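Local coordinates for uncharacterized conserved protein (Idiomarina loihiensis, PDB 2QSD) that is of unknown function but belongs to the DUF1543 family and forms an assembly of two subunits built largely from antiparallel beta sheets, at residues A[11-16]-A[28-33]; A[58-63]-A[169-174]; A[85-90]-A[144-149]; A[64-69]-A[105-110]. All coordinates share one frame; numbering follows the deposited sequence.

Contact 1 is a buried beta hairpin close to the centre of the chain, and contact 2 adds the 169-174 segment to the same sheet at the surface; strand 9-17 and strand 56-62 are neighbours there. Contact 3, partly buried, belongs to a separate three-stranded sheet, whose strand 85-90 also pairs with strand 105-110 of contact 4. The chemistry follows the setting. Contacts 1 and 3 rest on regular backbone pairing, with packed side chains on both faces, and both reach the second subunit. Contact 2 mixes two bridge pairs with an aspartate-to-backbone bond and aromatic packing. Buried contact 4 has no strand pairing across it and relies on valine packing, a CH-pi contact and one weak hydrogen bond.

Contact 1 (A[11-16]-A[28-33]); sequences FLVYVG and DIRFVV
Phe-11 to Val-15 pair with Asp-28 to Val-32 as the two arms of an antiparallel beta hairpin, the short strand segments running 147° apart. Six backbone hydrogen bonds set the register, two in each of the pairs Phe-11/Val-32, Val-13/Arg-30 and Val-15/Asp-28; the straight bond from Val-13 N to Arg-30 O is 2.9 Å long. Leu-12/Phe-31 and Tyr-14/Ile-29 are the non-hydrogen-bonded pairs between them.

On the face of these two pairs, Ile-29 CD1 fits between two neighbours, 3.6 Å from Leu-12 CD1 and 3.5 Å from Tyr-14 CD1. It meets the tyrosine at the ring edge, near the ring plane. Leu-12 lies alongside Phe-31, with its CD2 branch 3.8 Å from Phe-31 CE2. Phe-105 of strand 105-110 packs against both Leu-12 and Ile-29.

The other face carries Phe-11, three valines, Asp-28 and Arg-30. Val-32 CG2 sits 3.8 Å from Phe-11 CB and 4.0 Å from Val-13 CG1, and helix 41-47 packs on Val-15 and Val-32. Val-13 CG2 touches Arg-30 CB at 3.7 Å. Beyond CG the arginine bends twice (chi2 -54°, chi3 -61°), which folds NH1 back to Asp-28 OD2 at 3.0 Å in a salt bridge, the acceptor lying at the guanidinium edge.

NH1 also binds Gly-21 O of the second subunit, while Asp-28 OD1 receives the backbone N of Asn-23 and Ile-24 from that subunit. The charge pair therefore probably helps fix both groups for the subunit interface, while the apolar contacts join the hairpin to the core packing on its two faces.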
loop_
_atom_site.group_PDB
_atom_site.type_symbol
_atom_site.label_atom_id
_atom_site.label_comp_id
_atom_site.label_asym_id
_atom_site.label_seq_id
_atom_site.Cartn_x
_atom_site.Cartn_y
_atom_site.Cartn_z
ATOM N N PHE A 11 -12.824 12.716 10.302
ATOM C CA PHE A 11 -11.412 12.580 10.007
ATOM C C PHE A 11 -11.189 11.581 8.885
ATOM O O PHE A 11 -11.830 10.526 8.832
ATOM C CB PHE A 11 -10.651 12.090 11.230
ATOM C CG PHE A 11 -10.652 13.044 12.391
ATOM C CD1 PHE A 11 -11.498 12.829 13.477
ATOM C CD2 PHE A 11 -9.772 14.126 12.427
ATOM C CE1 PHE A 11 -11.479 13.680 14.579
ATOM C CE2 PHE A 11 -9.748 14.989 13.519
ATOM C CZ PHE A 11 -10.604 14.765 14.598
ATOM N N LEU A 12 -10.276 11.925 7.990
ATOM C CA LEU A 12 -9.756 10.979 7.021
ATOM C C LEU A 12 -8.348 10.607 7.477
ATOM O O LEU A 12 -7.478 11.465 7.564
ATOM C CB LEU A 12 -9.847 11.578 5.610
ATOM C CG LEU A 12 -8.887 11.664 4.410
ATOM C CD1 LEU A 12 -7.793 10.628 4.305
ATOM C CD2 LEU A 12 -9.715 11.678 3.131
ATOM N N VAL A 13 -8.146 9.331 7.799
ATOM C CA VAL A 13 -6.887 8.862 8.378
ATOM C C VAL A 13 -6.171 7.873 7.463
ATOM O O VAL A 13 -6.795 7.020 6.832
ATOM C CB VAL A 13 -7.077 8.237 9.797
ATOM C CG1 VAL A 13 -7.639 9.247 10.771
ATOM C CG2 VAL A 13 -7.986 7.041 9.763
ATOM N N TYR A 14 -4.856 8.005 7.387
ATOM C CA TYR A 14 -4.029 7.117 6.587
ATOM C C TYR A 14 -3.279 6.242 7.573
ATOM O O TYR A 14 -2.465 6.725 8.360
ATOM C CB TYR A 14 -3.074 7.951 5.743
ATOM C CG TYR A 14 -2.203 7.208 4.756
ATOM C CD1 TYR A 14 -2.757 6.527 3.668
ATOM C CD2 TYR A 14 -0.811 7.238 4.874
ATOM C CE1 TYR A 14 -1.954 5.861 2.743
ATOM C CE2 TYR A 14 0.010 6.578 3.951
ATOM C CZ TYR A 14 -0.570 5.892 2.892
ATOM O OH TYR A 14 0.230 5.242 1.986
ATOM N N VAL A 15 -3.594 4.955 7.567
ATOM C CA VAL A 15 -3.032 4.046 8.556
ATOM C C VAL A 15 -2.188 2.980 7.888
ATOM O O VAL A 15 -2.346 2.708 6.698
ATOM C CB VAL A 15 -4.121 3.412 9.441
ATOM C CG1 VAL A 15 -4.774 4.472 10.293
ATOM C CG2 VAL A 15 -5.176 2.703 8.595
ATOM N N GLY A 16 -1.283 2.389 8.659
ATOM C CA GLY A 16 -0.346 1.403 8.143
ATOM C C GLY A 16 -0.146 0.237 9.084
ATOM O O GLY A 16 -0.366 0.343 10.297
ATOM N N ASP A 28 -4.023 1.772 4.263
ATOM C CA ASP A 28 -5.408 2.023 3.874
ATOM C C ASP A 28 -5.865 3.399 4.375
ATOM O O ASP A 28 -5.289 3.945 5.317
ATOM C CB ASP A 28 -6.332 0.918 4.421
ATOM C CG ASP A 28 -7.712 0.915 3.768
ATOM O OD1 ASP A 28 -7.836 1.422 2.636
ATOM O OD2 ASP A 28 -8.674 0.399 4.381
ATOM N N ILE A 29 -6.890 3.947 3.726
ATOM C CA ILE A 29 -7.544 5.179 4.142
ATOM C C ILE A 29 -8.852 4.834 4.844
ATOM O O ILE A 29 -9.691 4.126 4.283
ATOM C CB ILE A 29 -7.834 6.078 2.923
ATOM C CG1 ILE A 29 -6.531 6.639 2.340
ATOM C CG2 ILE A 29 -8.813 7.200 3.270
ATOM C CD1 ILE A 29 -5.953 7.771 3.133
ATOM N N ARG A 30 -9.012 5.313 6.078
ATOM C CA ARG A 30 -10.267 5.145 6.813
ATOM C C ARG A 30 -10.959 6.491 7.056
ATOM O O ARG A 30 -10.300 7.524 7.220
ATOM C CB ARG A 30 -10.043 4.441 8.160
ATOM C CG ARG A 30 -9.235 3.141 8.134
ATOM C CD ARG A 30 -9.789 2.105 7.156
ATOM N NE ARG A 30 -11.153 1.692 7.469
ATOM C CZ ARG A 30 -11.906 0.929 6.679
ATOM N NH1 ARG A 30 -11.436 0.482 5.519
ATOM N NH2 ARG A 30 -13.138 0.617 7.047
ATOM N N PHE A 31 -12.289 6.465 7.077
ATOM C CA PHE A 31 -13.082 7.602 7.512
ATOM C C PHE A 31 -13.627 7.293 8.891
ATOM O O PHE A 31 -14.203 6.228 9.102
ATOM C CB PHE A 31 -14.218 7.885 6.529
ATOM C CG PHE A 31 -13.752 8.448 5.218
ATOM C CD1 PHE A 31 -13.427 7.601 4.156
ATOM C CD2 PHE A 31 -13.620 9.828 5.049
ATOM C CE1 PHE A 31 -12.979 8.122 2.941
ATOM C CE2 PHE A 31 -13.178 10.362 3.837
ATOM C CZ PHE A 31 -12.859 9.508 2.782
ATOM N N VAL A 32 -13.423 8.212 9.833
ATOM C CA VAL A 32 -13.835 8.015 11.226
ATOM C C VAL A 32 -14.427 9.298 11.813
ATOM O O VAL A 32 -14.083 10.400 11.377
ATOM C CB VAL A 32 -12.670 7.524 12.132
ATOM C CG1 VAL A 32 -12.361 6.053 11.882
ATOM C CG2 VAL A 32 -11.414 8.388 11.950
ATOM N N VAL A 33 -15.316 9.146 12.797
ATOM C CA VAL A 33 -15.991 10.277 13.426
ATOM C C VAL A 33 -15.809 10.280 14.945
ATOM O O VAL A 33 -16.087 9.286 15.608
ATOM C CB VAL A 33 -17.501 10.313 13.060
ATOM C CG1 VAL A 33 -18.258 11.342 13.897
ATOM C CG2 VAL A 33 -17.682 10.640 11.599
#

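Contact 2 (A[58-63]-A[169-174])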
loop_
_atom_site.group_PDB
_atom_site.type_symbol
_atom_site.label_atom_id
_atom_site.label_comp_id
_atom_site.label_asym_id
_atom_site.label_seq_id
_atom_site.Cartn_x
_atom_site.Cartn_y
_atom_site.Cartn_z
ATOM N N ASP A 58 -0.346 7.241 10.112
ATOM C CA ASP A 58 0.702 7.908 9.319
ATOM C C ASP A 58 0.392 9.348 8.909
ATOM O O ASP A 58 1.277 10.198 8.914
ATOM C CB ASP A 58 1.085 7.072 8.095
ATOM C CG ASP A 58 1.891 5.832 8.463
ATOM O OD1 ASP A 58 2.361 5.742 9.620
ATOM O OD2 ASP A 58 2.054 4.946 7.596
ATOM N N SER A 59 -0.854 9.606 8.525
ATOM C CA SER A 59 -1.341 10.968 8.348
ATOM C C SER A 59 -2.846 11.021 8.556
ATOM O O SER A 59 -3.522 9.995 8.518
ATOM C CB SER A 59 -0.968 11.536 6.976
ATOM O OG SER A 59 -1.610 10.837 5.932
ATOM N N PHE A 60 -3.354 12.224 8.796
ATOM C CA PHE A 60 -4.784 12.461 8.873
ATOM C C PHE A 60 -5.137 13.902 8.530
ATOM O O PHE A 60 -4.285 14.794 8.580
ATOM C CB PHE A 60 -5.349 12.087 10.252
ATOM C CG PHE A 60 -4.921 13.003 11.368
ATOM C CD1 PHE A 60 -3.818 12.691 12.150
ATOM C CD2 PHE A 60 -5.641 14.160 11.657
ATOM C CE1 PHE A 60 -3.421 13.523 13.188
ATOM C CE2 PHE A 60 -5.248 15.004 12.688
ATOM C CZ PHE A 60 -4.139 14.684 13.458
ATOM N N VAL A 61 -6.407 14.117 8.207
ATOM C CA VAL A 61 -6.960 15.453 8.047
ATOM C C VAL A 61 -8.380 15.499 8.594
ATOM O O VAL A 61 -9.166 14.575 8.391
ATOM C CB VAL A 61 -6.878 15.943 6.570
ATOM C CG1 VAL A 61 -7.517 14.937 5.599
ATOM C CG2 VAL A 61 -7.477 17.342 6.408
ATOM N N HIS A 62 -8.679 16.557 9.341
ATOM C CA HIS A 62 -10.043 16.881 9.736
ATOM C C HIS A 62 -10.705 17.469 8.507
ATOM O O HIS A 62 -10.298 18.527 8.024
ATOM C CB HIS A 62 -10.025 17.881 10.904
ATOM C CG HIS A 62 -11.357 18.495 11.220
ATOM N ND1 HIS A 62 -11.476 19.764 11.746
ATOM C CD2 HIS A 62 -12.620 18.022 11.096
ATOM C CE1 HIS A 62 -12.753 20.044 11.931
ATOM N NE2 HIS A 62 -13.468 19.005 11.540
ATOM N N LEU A 63 -11.711 16.765 7.998
ATOM C CA LEU A 63 -12.406 17.154 6.771
ATOM C C LEU A 63 -13.684 17.914 7.118
ATOM O O LEU A 63 -14.611 17.328 7.678
ATOM C CB LEU A 63 -12.775 15.897 5.981
ATOM C CG LEU A 63 -12.293 15.661 4.551
ATOM C CD1 LEU A 63 -13.266 14.719 3.857
ATOM C CD2 LEU A 63 -12.107 16.942 3.740
ATOM N N VAL A 169 -5.057 18.142 2.181
ATOM C CA VAL A 169 -3.664 17.908 2.569
ATOM C C VAL A 169 -3.656 17.535 4.064
ATOM O O VAL A 169 -4.592 17.882 4.781
ATOM C CB VAL A 169 -2.735 19.155 2.285
ATOM C CG1 VAL A 169 -2.653 19.472 0.789
ATOM C CG2 VAL A 169 -3.159 20.382 3.084
ATOM N N PRO A 170 -2.617 16.820 4.541
ATOM C CA PRO A 170 -2.663 16.410 5.949
ATOM C C PRO A 170 -2.557 17.570 6.942
ATOM O O PRO A 170 -1.859 18.552 6.681
ATOM C CB PRO A 170 -1.434 15.503 6.092
ATOM C CG PRO A 170 -1.014 15.164 4.690
ATOM C CD PRO A 170 -1.389 16.343 3.875
ATOM N N ASP A 171 -3.263 17.449 8.063
ATOM C CA ASP A 171 -3.041 18.309 9.216
ATOM C C ASP A 171 -1.704 17.923 9.856
ATOM O O ASP A 171 -0.977 18.768 10.371
ATOM C CB ASP A 171 -4.171 18.139 10.245
ATOM C CG ASP A 171 -5.512 18.652 9.745
ATOM O OD1 ASP A 171 -5.536 19.439 8.772
ATOM O OD2 ASP A 171 -6.550 18.274 10.336
ATOM N N TRP A 172 -1.403 16.631 9.808
ATOM C CA TRP A 172 -0.253 16.048 10.470
ATOM C C TRP A 172 0.207 14.846 9.660
ATOM O O TRP A 172 -0.618 14.115 9.118
ATOM C CB TRP A 172 -0.645 15.603 11.883
ATOM C CG TRP A 172 0.405 14.786 12.588
ATOM C CD1 TRP A 172 1.418 15.255 13.369
ATOM C CD2 TRP A 172 0.540 13.356 12.572
ATOM N NE1 TRP A 172 2.178 14.211 13.841
ATOM C CE2 TRP A 172 1.664 13.035 13.367
ATOM C CE3 TRP A 172 -0.177 12.316 11.960
ATOM C CZ2 TRP A 172 2.090 11.717 13.568
ATOM C CZ3 TRP A 172 0.247 11.009 12.156
ATOM C CH2 TRP A 172 1.372 10.721 12.955
ATOM N N LYS A 173 1.521 14.649 9.585
ATOM C CA LYS A 173 2.098 13.411 9.062
ATOM C C LYS A 173 3.283 12.956 9.913
ATOM O O LYS A 173 3.987 13.777 10.505
ATOM C CB LYS A 173 2.465 13.523 7.576
ATOM C CG LYS A 173 3.427 14.641 7.225
ATOM C CD LYS A 173 3.481 14.867 5.720
ATOM C CE LYS A 173 4.283 16.120 5.380
ATOM N NZ LYS A 173 4.118 16.520 3.955
ATOM N N GLY A 174 3.480 11.644 9.986
ATOM C CA GLY A 174 4.514 11.052 10.828
ATOM C C GLY A 174 4.263 9.582 11.095
ATOM O O GLY A 174 3.758 8.868 10.230
HETATM O O HOH W 1 -8.321 20.338 9.039
#
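Trp-172 reaches along the strand of Asp-58 to Val-61 and can be traced outward from its CB, which rests 3.7 Å from Phe-60 CE1. With CG anti to the backbone N (chi1 171°), the indole runs on past the phenylalanine: CG and CD2 remain near CE1, and Trp-172 CE3 comes 3.7 Å from Phe-60 CD1. The planes of the phenyl and the six-membered indole ring are only 27° apart, but their centroids are 5.8 Å apart, so they barely overlap. Trp-172 CZ3 packs 3.5 Å from Asp-58 O, the carbonyl that accepts the hydrogen bond of Gly-174 N at 2.8 Å; this nitrogen lies over one indole face. Replacing Trp-172 by an alanine would probably cost Phe-60 its aromatic neighbour and take away the ring that lies against Gly-174 N.

At the other end Asp-171 stands in for a backbone partner. Its OD2 takes the N-H of His-62 at 2.9 Å, approached from above the carboxylate plane, in a nearly straight bond (176°). A water lies 2.9 Å from both Asp-171 OD1 and His-62 O. Asp-171 N binds Phe-60 O at 2.9 Å, whereas the bond from Phe-60 N to Trp-172 O is weak.

This is a short antiparallel strand joined to strand 56-62, which on its other side forms a classic beta bulge: Asp-58 and Ser-59 both face Tyr-14.

Contact 3 (A[85-90]-A[144-149]); sequences RLYFVN and DDCLCV
The Tyr-87 ring carries Cys-148 SG over one face, 4.4 Å from the ring centroid and 27° off the normal, while Cys-146 SG stands obliquely at 5.2 Å from the same centroid. Both are sulfur-aromatic contacts, the first much the better centred. Tyr-87 CE2 also meets Cys-148 CB at 3.7 Å. The Phe-88 ring belongs to the other face of the sheet and turns an edge to Leu-147 CB. Tyr-87 CG is anti to the carbonyl carbon (chi1 -75°), which swings the ring across to the cysteine strand; Pro-113 and Ala-116 of helix 113-122 touch it as well. Replacing Tyr-87 by an alanine would probably leave both sulfurs without their aromatic partner and open a gap beneath that helix.

Around the rings the backbone is regular. Phe-88 and Leu-147 exchange two hydrogen bonds, Phe-88 N to Leu-147 O at 2.8 Å and Leu-147 N to Phe-88 O at 2.7 Å. Val-149 N binds Leu-86 O, and Val-149 CG2 packs 3.9 Å from Phe-88 CB. At the far end Asn-90 N holds Asp-145 O, but the return bond is weak. Asn-90 OD1 accepts from Glu-25 N of the second subunit.

Strand 145-148 is an outermost strand, within this chain, of a three-stranded antiparallel sheet with strand 85-90 in its middle and helix 113-122 packed on its Tyr-87 face.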
loop_
_atom_site.group_PDB
_atom_site.type_symbol
_atom_site.label_atom_id
_atom_site.label_comp_id
_atom_site.label_asym_id
_atom_site.label_seq_id
_atom_site.Cartn_x
_atom_site.Cartn_y
_atom_site.Cartn_z
ATOM N N ARG A 85 -24.012 14.041 -2.455
ATOM C CA ARG A 85 -23.312 13.264 -1.444
ATOM C C ARG A 85 -21.800 13.338 -1.568
ATOM O O ARG A 85 -21.248 13.690 -2.618
ATOM C CB ARG A 85 -23.771 11.801 -1.475
ATOM C CG ARG A 85 -24.968 11.514 -0.587
ATOM C CD ARG A 85 -25.662 10.221 -0.974
ATOM N NE ARG A 85 -26.419 10.360 -2.220
ATOM C CZ ARG A 85 -27.201 9.419 -2.742
ATOM N NH1 ARG A 85 -27.843 9.652 -3.880
ATOM N NH2 ARG A 85 -27.345 8.246 -2.135
ATOM N N LEU A 86 -21.143 12.993 -0.469
ATOM C CA LEU A 86 -19.698 12.932 -0.395
ATOM C C LEU A 86 -19.195 11.630 -1.026
ATOM O O LEU A 86 -19.631 10.534 -0.655
ATOM C CB LEU A 86 -19.283 13.007 1.072
ATOM C CG LEU A 86 -17.950 13.631 1.448
ATOM C CD1 LEU A 86 -17.883 15.079 0.997
ATOM C CD2 LEU A 86 -17.792 13.534 2.946
ATOM N N TYR A 87 -18.288 11.754 -1.987
ATOM C CA TYR A 87 -17.708 10.590 -2.625
ATOM C C TYR A 87 -16.195 10.604 -2.524
ATOM O O TYR A 87 -15.548 11.615 -2.802
ATOM C CB TYR A 87 -18.125 10.487 -4.091
ATOM C CG TYR A 87 -19.551 10.029 -4.312
ATOM C CD1 TYR A 87 -20.577 10.955 -4.512
ATOM C CD2 TYR A 87 -19.876 8.670 -4.334
ATOM C CE1 TYR A 87 -21.893 10.543 -4.719
ATOM C CE2 TYR A 87 -21.191 8.248 -4.542
ATOM C CZ TYR A 87 -22.193 9.192 -4.736
ATOM O OH TYR A 87 -23.495 8.790 -4.942
ATOM N N PHE A 88 -15.651 9.459 -2.124
ATOM C CA PHE A 88 -14.220 9.224 -2.054
ATOM C C PHE A 88 -13.802 8.410 -3.276
ATOM O O PHE A 88 -14.339 7.329 -3.509
ATOM C CB PHE A 88 -13.915 8.456 -0.769
ATOM C CG PHE A 88 -12.505 7.964 -0.671
ATOM C CD1 PHE A 88 -11.458 8.858 -0.456
ATOM C CD2 PHE A 88 -12.224 6.603 -0.774
ATOM C CE1 PHE A 88 -10.157 8.410 -0.349
ATOM C CE2 PHE A 88 -10.921 6.144 -0.671
ATOM C CZ PHE A 88 -9.883 7.053 -0.458
ATOM N N VAL A 89 -12.851 8.927 -4.050
ATOM C CA VAL A 89 -12.448 8.289 -5.303
ATOM C C VAL A 89 -10.983 7.856 -5.279
ATOM O O VAL A 89 -10.076 8.689 -5.179
ATOM C CB VAL A 89 -12.710 9.203 -6.540
ATOM C CG1 VAL A 89 -12.203 8.548 -7.821
ATOM C CG2 VAL A 89 -14.193 9.530 -6.675
ATOM N N ASN A 90 -10.772 6.544 -5.382
ATOM C CA ASN A 90 -9.443 5.940 -5.411
ATOM C C ASN A 90 -8.960 5.735 -6.848
ATOM O O ASN A 90 -9.606 5.025 -7.622
ATOM C CB ASN A 90 -9.470 4.607 -4.648
ATOM C CG ASN A 90 -8.137 3.864 -4.692
ATOM O OD1 ASN A 90 -8.100 2.663 -4.964
ATOM N ND2 ASN A 90 -7.041 4.574 -4.419
ATOM N N ASP A 144 -11.551 3.289 -12.390
ATOM C CA ASP A 144 -11.289 3.634 -10.992
ATOM C C ASP A 144 -12.417 3.167 -10.073
ATOM O O ASP A 144 -13.475 2.735 -10.541
ATOM C CB ASP A 144 -11.092 5.146 -10.840
ATOM C CG ASP A 144 -9.840 5.649 -11.534
ATOM O OD1 ASP A 144 -8.771 5.017 -11.389
ATOM O OD2 ASP A 144 -9.925 6.693 -12.216
ATOM N N ASP A 145 -12.182 3.260 -8.767
ATOM C CA ASP A 145 -13.170 2.853 -7.776
ATOM C C ASP A 145 -13.574 4.024 -6.881
ATOM O O ASP A 145 -12.739 4.856 -6.517
ATOM C CB ASP A 145 -12.628 1.696 -6.932
ATOM C CG ASP A 145 -13.722 0.959 -6.176
ATOM O OD1 ASP A 145 -14.848 0.830 -6.707
ATOM O OD2 ASP A 145 -13.449 0.500 -5.049
ATOM N N CYS A 146 -14.857 4.088 -6.534
ATOM C CA CYS A 146 -15.355 5.157 -5.675
ATOM C C CYS A 146 -16.266 4.658 -4.553
ATOM O O CYS A 146 -16.931 3.631 -4.686
ATOM C CB CYS A 146 -16.042 6.252 -6.502
ATOM S SG CYS A 146 -17.804 6.027 -6.802
ATOM N N LEU A 147 -16.277 5.396 -3.446
ATOM C CA LEU A 147 -17.051 5.029 -2.264
ATOM C C LEU A 147 -17.884 6.212 -1.779
ATOM O O LEU A 147 -17.404 7.343 -1.735
ATOM C CB LEU A 147 -16.118 4.536 -1.145
ATOM C CG LEU A 147 -16.732 4.033 0.169
ATOM C CD1 LEU A 147 -17.247 2.599 0.038
ATOM C CD2 LEU A 147 -15.734 4.140 1.311
ATOM N N CYS A 148 -19.133 5.944 -1.416
ATOM C CA CYS A 148 -20.007 6.975 -0.881
ATOM C C CYS A 148 -19.841 7.098 0.631
ATOM O O CYS A 148 -20.010 6.126 1.366
ATOM C CB CYS A 148 -21.464 6.686 -1.235
ATOM S SG CYS A 148 -22.589 8.031 -0.807
ATOM N N VAL A 149 -19.519 8.306 1.083
ATOM C CA VAL A 149 -19.267 8.570 2.494
ATOM C C VAL A 149 -20.476 9.289 3.104
ATOM O O VAL A 149 -20.487 10.516 3.236
ATOM C CB VAL A 149 -17.961 9.399 2.684
ATOM C CG1 VAL A 149 -17.506 9.363 4.129
ATOM C CG2 VAL A 149 -16.848 8.883 1.778
#

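Contact 4 (A[64-69]-A[105-110]); sequences HHVDGY and FTVVVA
The first torsions of Val-109 and Tyr-69 bring a methyl and a ring face together: a chi1 of 172° points Val-109 CG1 away from the backbone nitrogen, and Tyr-69 CG is anti to the carbonyl carbon. The result is a CH-pi contact, with Val-109 CG1 3.9 Å from the Tyr-69 centroid and 21° off the ring normal, displaced toward the CD2-CE2 side.

The second branch, Val-109 CG2, turns to Val-66 instead, 3.5 Å from Val-66 O and 3.9 Å from Val-66 CG1. Val-66 divides its methyls likewise: CG1 lies 3.4 Å from Val-107 O, while CG2 meets Val-107 CG1 at 3.9 Å. Leu-86 of strand 85-90 touches both Val-66 and Val-107.

The polar link is slight. Asp-67 OD2 accepts Val-109 N at 3.3 Å, a weak hydrogen bond, and the same oxygen lies against Val-108 CA. Val-108 pairs through its backbone with Tyr-87, so this bond uses the edge of strand 105-110 turned from its sheet partner.

Asp-67 is placed there by a type I' beta turn from Val-66 to Tyr-69, closed by Val-66 N to Tyr-69 O and Tyr-69 N to Val-66 O, both 2.9 Å. Gly-68 has a positive phi (89°) at which a CB would collide with the carbonyl oxygen of Asp-67. This is a tight two-residue hairpin turn, here packed from one sheet onto the strand that is outermost, within this chain, in another.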
loop_
_atom_site.group_PDB
_atom_site.type_symbol
_atom_site.label_atom_id
_atom_site.label_comp_id
_atom_site.label_asym_id
_atom_site.label_seq_id
_atom_site.Cartn_x
_atom_site.Cartn_y
_atom_site.Cartn_z
ATOM N N HIS A 64 -13.739 19.207 6.798
ATOM C CA HIS A 64 -14.922 20.027 7.115
ATOM C C HIS A 64 -15.598 20.657 5.897
ATOM O O HIS A 64 -16.787 21.000 5.945
ATOM C CB HIS A 64 -14.612 21.095 8.172
ATOM C CG HIS A 64 -13.365 21.880 7.904
ATOM N ND1 HIS A 64 -13.287 22.847 6.924
ATOM C CD2 HIS A 64 -12.149 21.850 8.499
ATOM C CE1 HIS A 64 -12.073 23.369 6.917
ATOM N NE2 HIS A 64 -11.362 22.779 7.862
ATOM N N HIS A 65 -14.845 20.795 4.808
ATOM C CA HIS A 65 -15.372 21.364 3.575
ATOM C C HIS A 65 -14.836 20.635 2.360
ATOM O O HIS A 65 -13.644 20.324 2.305
ATOM C CB HIS A 65 -15.021 22.848 3.471
ATOM C CG HIS A 65 -15.898 23.733 4.296
ATOM N ND1 HIS A 65 -15.603 24.070 5.599
ATOM C CD2 HIS A 65 -17.064 24.351 4.002
ATOM C CE1 HIS A 65 -16.553 24.856 6.074
ATOM N NE2 HIS A 65 -17.449 25.045 5.124
ATOM N N VAL A 66 -15.729 20.347 1.408
ATOM C CA VAL A 66 -15.373 19.761 0.107
ATOM C C VAL A 66 -16.170 20.463 -1.010
ATOM O O VAL A 66 -17.404 20.491 -0.969
ATOM C CB VAL A 66 -15.649 18.219 0.039
ATOM C CG1 VAL A 66 -15.321 17.668 -1.354
ATOM C CG2 VAL A 66 -14.852 17.455 1.075
ATOM N N ASP A 67 -15.456 21.027 -1.988
ATOM C CA ASP A 67 -16.048 21.664 -3.185
ATOM C C ASP A 67 -17.132 22.715 -2.891
ATOM O O ASP A 67 -18.149 22.785 -3.585
ATOM C CB ASP A 67 -16.585 20.610 -4.173
ATOM C CG ASP A 67 -15.501 19.694 -4.722
ATOM O OD1 ASP A 67 -14.318 20.101 -4.782
ATOM O OD2 ASP A 67 -15.847 18.557 -5.112
ATOM N N GLY A 68 -16.914 23.514 -1.851
ATOM C CA GLY A 68 -17.860 24.550 -1.472
ATOM C C GLY A 68 -18.937 24.111 -0.495
ATOM O O GLY A 68 -19.752 24.933 -0.067
ATOM N N TYR A 69 -18.940 22.825 -0.141
ATOM C CA TYR A 69 -19.931 22.274 0.783
ATOM C C TYR A 69 -19.343 22.050 2.170
ATOM O O TYR A 69 -18.236 21.540 2.305
ATOM C CB TYR A 69 -20.507 20.952 0.253
ATOM C CG TYR A 69 -21.378 21.082 -0.981
ATOM C CD1 TYR A 69 -22.768 21.139 -0.876
ATOM C CD2 TYR A 69 -20.814 21.133 -2.255
ATOM C CE1 TYR A 69 -23.575 21.256 -2.009
ATOM C CE2 TYR A 69 -21.610 21.251 -3.392
ATOM C CZ TYR A 69 -22.986 21.311 -3.259
ATOM O OH TYR A 69 -23.769 21.420 -4.385
ATOM N N PHE A 105 -5.569 9.917 -4.535
ATOM C CA PHE A 105 -7.023 9.941 -4.352
ATOM C C PHE A 105 -7.570 11.354 -4.195
ATOM O O PHE A 105 -6.805 12.313 -4.054
ATOM C CB PHE A 105 -7.448 9.078 -3.149
ATOM C CG PHE A 105 -6.974 9.597 -1.819
ATOM C CD1 PHE A 105 -5.825 9.080 -1.235
ATOM C CD2 PHE A 105 -7.682 10.590 -1.142
ATOM C CE1 PHE A 105 -5.384 9.550 -0.009
ATOM C CE2 PHE A 105 -7.248 11.066 0.078
ATOM C CZ PHE A 105 -6.102 10.539 0.649
ATOM N N THR A 106 -8.899 11.461 -4.197
ATOM C CA THR A 106 -9.593 12.707 -3.868
ATOM C C THR A 106 -10.966 12.459 -3.233
ATOM O O THR A 106 -11.471 11.333 -3.228
ATOM C CB THR A 106 -9.739 13.644 -5.098
ATOM O OG1 THR A 106 -10.169 14.942 -4.666
ATOM C CG2 THR A 106 -10.743 13.093 -6.093
ATOM N N VAL A 107 -11.545 13.522 -2.678
ATOM C CA VAL A 107 -12.924 13.519 -2.214
ATOM C C VAL A 107 -13.670 14.598 -2.991
ATOM O O VAL A 107 -13.179 15.719 -3.130
ATOM C CB VAL A 107 -13.027 13.765 -0.686
ATOM C CG1 VAL A 107 -14.484 13.766 -0.229
ATOM C CG2 VAL A 107 -12.243 12.701 0.095
ATOM N N VAL A 108 -14.835 14.245 -3.530
ATOM C CA VAL A 108 -15.669 15.176 -4.301
ATOM C C VAL A 108 -17.130 15.112 -3.860
ATOM O O VAL A 108 -17.546 14.166 -3.183
ATOM C CB VAL A 108 -15.612 14.915 -5.845
ATOM C CG1 VAL A 108 -14.224 15.201 -6.424
ATOM C CG2 VAL A 108 -16.093 13.500 -6.200
ATOM N N VAL A 109 -17.903 16.120 -4.255
ATOM C CA VAL A 109 -19.343 16.147 -4.003
ATOM C C VAL A 109 -20.090 15.905 -5.314
ATOM O O VAL A 109 -19.894 16.633 -6.293
ATOM C CB VAL A 109 -19.781 17.479 -3.348
ATOM C CG1 VAL A 109 -21.298 17.574 -3.258
ATOM C CG2 VAL A 109 -19.166 17.612 -1.968
ATOM N N ALA A 110 -20.925 14.870 -5.336
ATOM C CA ALA A 110 -21.682 14.518 -6.540
ATOM C C ALA A 110 -23.026 13.874 -6.216
ATOM O O ALA A 110 -23.279 13.495 -5.067
ATOM C CB ALA A 110 -20.861 13.611 -7.436
#